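Local coordinates for Galactose/lactose metabolism regulatory protein GAL80 (PDB 3BTV) that represses the galactose and lactose metabolic genes of yeast by binding the activator GAL4 when no inducing sugar is present, at residues B[91-96]-B[117-122]. The protein carries 1 engineered substitution. Sequence-based numbering, arbitrary orientation.
Sequences DMIVIA and PNLKYL
M92 and Y121 pair across neighbouring parallel strands of the Rossmann-type domain, where strand 92-95, helix 102-112 and strand 121-125 form a beta-alpha-beta unit. M92 extends with CG anti to its backbone N (chi1 171°) and then bends at chi3, which brings the terminal methyl CE 3.3 Å from Y121 CB and 3.4 Å from Y121 CG. That methyl meets the base of the phenol obliquely, while the ring runs on to a hydrogen bond between its hydroxyl and H379. Shortening M92 to an alanine would probably leave a gap against the CB and CG of Y121, depriving the ring's root of its methyl neighbour. On the other sheet face, which helix 102-112 packs against through I93 and I95, L122 CD1 lies 3.5 Å from I95 CD1 and 3.9 Å from I93 CG2. The side chains of I93 and L119 cross at about a right angle, with I93 CG1 3.7 Å from L119 CD1. Backbone bonds fix this register: I93 N donates to Y121 O, and at the strand entrance D91 O accepts two N-H groups, both in its carbonyl plane, from Y121 N at 3.1 Å and, nearly straight at 172°, from K120 N at 2.8 Å.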
loop_
_atom_site.group_PDB
_atom_site.type_symbol
_atom_site.label_atom_id
_atom_site.label_comp_id
_atom_site.label_asym_id
_atom_site.label_seq_id
_atom_site.Cartn_x
_atom_site.Cartn_y
_atom_site.Cartn_z
ATOM N N ASP B 91 6.668 1.977 -45.077
ATOM C CA ASP B 91 5.838 3.061 -44.555
ATOM C C ASP B 91 5.887 3.128 -43.031
ATOM O O ASP B 91 5.898 4.211 -42.440
ATOM C CB ASP B 91 4.391 2.882 -45.004
ATOM C CG ASP B 91 4.264 2.732 -46.501
ATOM O OD1 ASP B 91 5.068 3.349 -47.233
ATOM O OD2 ASP B 91 3.355 1.998 -46.943
ATOM N N MET B 92 5.898 1.963 -42.398
ATOM C CA MET B 92 5.986 1.889 -40.949
ATOM C C MET B 92 7.117 0.974 -40.507
ATOM O O MET B 92 7.180 -0.188 -40.911
ATOM C CB MET B 92 4.669 1.400 -40.348
ATOM C CG MET B 92 4.774 1.094 -38.853
ATOM S SD MET B 92 3.225 0.568 -38.074
ATOM C CE MET B 92 2.315 2.103 -38.091
ATOM N N ILE B 93 8.009 1.497 -39.674
ATOM C CA ILE B 93 9.088 0.683 -39.126
ATOM C C ILE B 93 8.729 0.230 -37.717
ATOM O O ILE B 93 8.292 1.032 -36.890
ATOM C CB ILE B 93 10.435 1.435 -39.127
ATOM C CG1 ILE B 93 10.947 1.592 -40.564
ATOM C CG2 ILE B 93 11.459 0.701 -38.284
ATOM C CD1 ILE B 93 12.158 2.495 -40.695
ATOM N N VAL B 94 8.889 -1.065 -37.463
ATOM C CA VAL B 94 8.645 -1.623 -36.141
ATOM C C VAL B 94 9.949 -2.152 -35.564
ATOM O O VAL B 94 10.637 -2.943 -36.201
ATOM C CB VAL B 94 7.629 -2.776 -36.192
ATOM C CG1 VAL B 94 7.299 -3.244 -34.783
ATOM C CG2 VAL B 94 6.370 -2.336 -36.906
ATOM N N ILE B 95 10.299 -1.699 -34.368
ATOM C CA ILE B 95 11.477 -2.212 -33.679
ATOM C C ILE B 95 11.037 -3.112 -32.527
ATOM O O ILE B 95 10.471 -2.639 -31.537
ATOM C CB ILE B 95 12.363 -1.083 -33.133
ATOM C CG1 ILE B 95 13.228 -0.495 -34.245
ATOM C CG2 ILE B 95 13.277 -1.604 -32.047
ATOM C CD1 ILE B 95 12.490 0.429 -35.161
ATOM N N ALA B 96 11.280 -4.413 -32.666
ATOM C CA ALA B 96 10.922 -5.369 -31.619
ATOM C C ALA B 96 12.141 -6.184 -31.193
ATOM O O ALA B 96 12.171 -7.410 -31.314
ATOM C CB ALA B 96 9.788 -6.273 -32.078
ATOM N N PRO B 117 11.253 8.773 -48.336
ATOM C CA PRO B 117 10.214 9.808 -48.392
ATOM C C PRO B 117 8.848 9.283 -47.961
ATOM O O PRO B 117 7.947 10.069 -47.657
ATOM C CB PRO B 117 10.180 10.186 -49.879
ATOM C CG PRO B 117 11.496 9.736 -50.423
ATOM C CD PRO B 117 11.829 8.500 -49.663
ATOM N N ASN B 118 8.699 7.963 -47.931
ATOM C CA ASN B 118 7.413 7.352 -47.618
ATOM C C ASN B 118 7.225 7.023 -46.134
ATOM O O ASN B 118 6.103 6.777 -45.688
ATOM C CB ASN B 118 7.211 6.098 -48.469
ATOM C CG ASN B 118 7.393 6.369 -49.950
ATOM O OD1 ASN B 118 8.056 5.610 -50.657
ATOM N ND2 ASN B 118 6.815 7.466 -50.424
ATOM N N LEU B 119 8.315 7.016 -45.372
ATOM C CA LEU B 119 8.228 6.682 -43.953
ATOM C C LEU B 119 7.257 7.604 -43.229
ATOM O O LEU B 119 7.406 8.826 -43.251
ATOM C CB LEU B 119 9.600 6.729 -43.275
ATOM C CG LEU B 119 9.596 6.130 -41.861
ATOM C CD1 LEU B 119 9.380 4.623 -41.908
ATOM C CD2 LEU B 119 10.871 6.461 -41.109
ATOM N N LYS B 120 6.262 7.007 -42.585
ATOM C CA LYS B 120 5.242 7.769 -41.877
ATOM C C LYS B 120 5.187 7.394 -40.403
ATOM O O LYS B 120 4.751 8.188 -39.569
ATOM C CB LYS B 120 3.870 7.525 -42.510
ATOM C CG LYS B 120 3.780 7.898 -43.978
ATOM C CD LYS B 120 3.901 9.398 -44.182
ATOM C CE LYS B 120 3.834 9.767 -45.660
ATOM N NZ LYS B 120 5.024 9.293 -46.420
ATOM N N TYR B 121 5.627 6.182 -40.084
ATOM C CA TYR B 121 5.444 5.660 -38.741
ATOM C C TYR B 121 6.658 4.963 -38.165
ATOM O O TYR B 121 7.343 4.207 -38.856
ATOM C CB TYR B 121 4.264 4.691 -38.714
ATOM C CG TYR B 121 2.962 5.298 -39.172
ATOM C CD1 TYR B 121 2.442 5.009 -40.430
ATOM C CD2 TYR B 121 2.251 6.162 -38.351
ATOM C CE1 TYR B 121 1.246 5.564 -40.853
ATOM C CE2 TYR B 121 1.057 6.722 -38.765
ATOM C CZ TYR B 121 0.560 6.421 -40.015
ATOM O OH TYR B 121 -0.629 6.981 -40.423
ATOM N N LEU B 122 6.903 5.211 -36.883
ATOM C CA LEU B 122 7.906 4.465 -36.136
ATOM C C LEU B 122 7.275 3.849 -34.896
ATOM O O LEU B 122 6.739 4.554 -34.036
ATOM C CB LEU B 122 9.086 5.350 -35.741
ATOM C CG LEU B 122 10.110 4.636 -34.852
ATOM C CD1 LEU B 122 10.752 3.468 -35.612
ATOM C CD2 LEU B 122 11.171 5.615 -34.355
#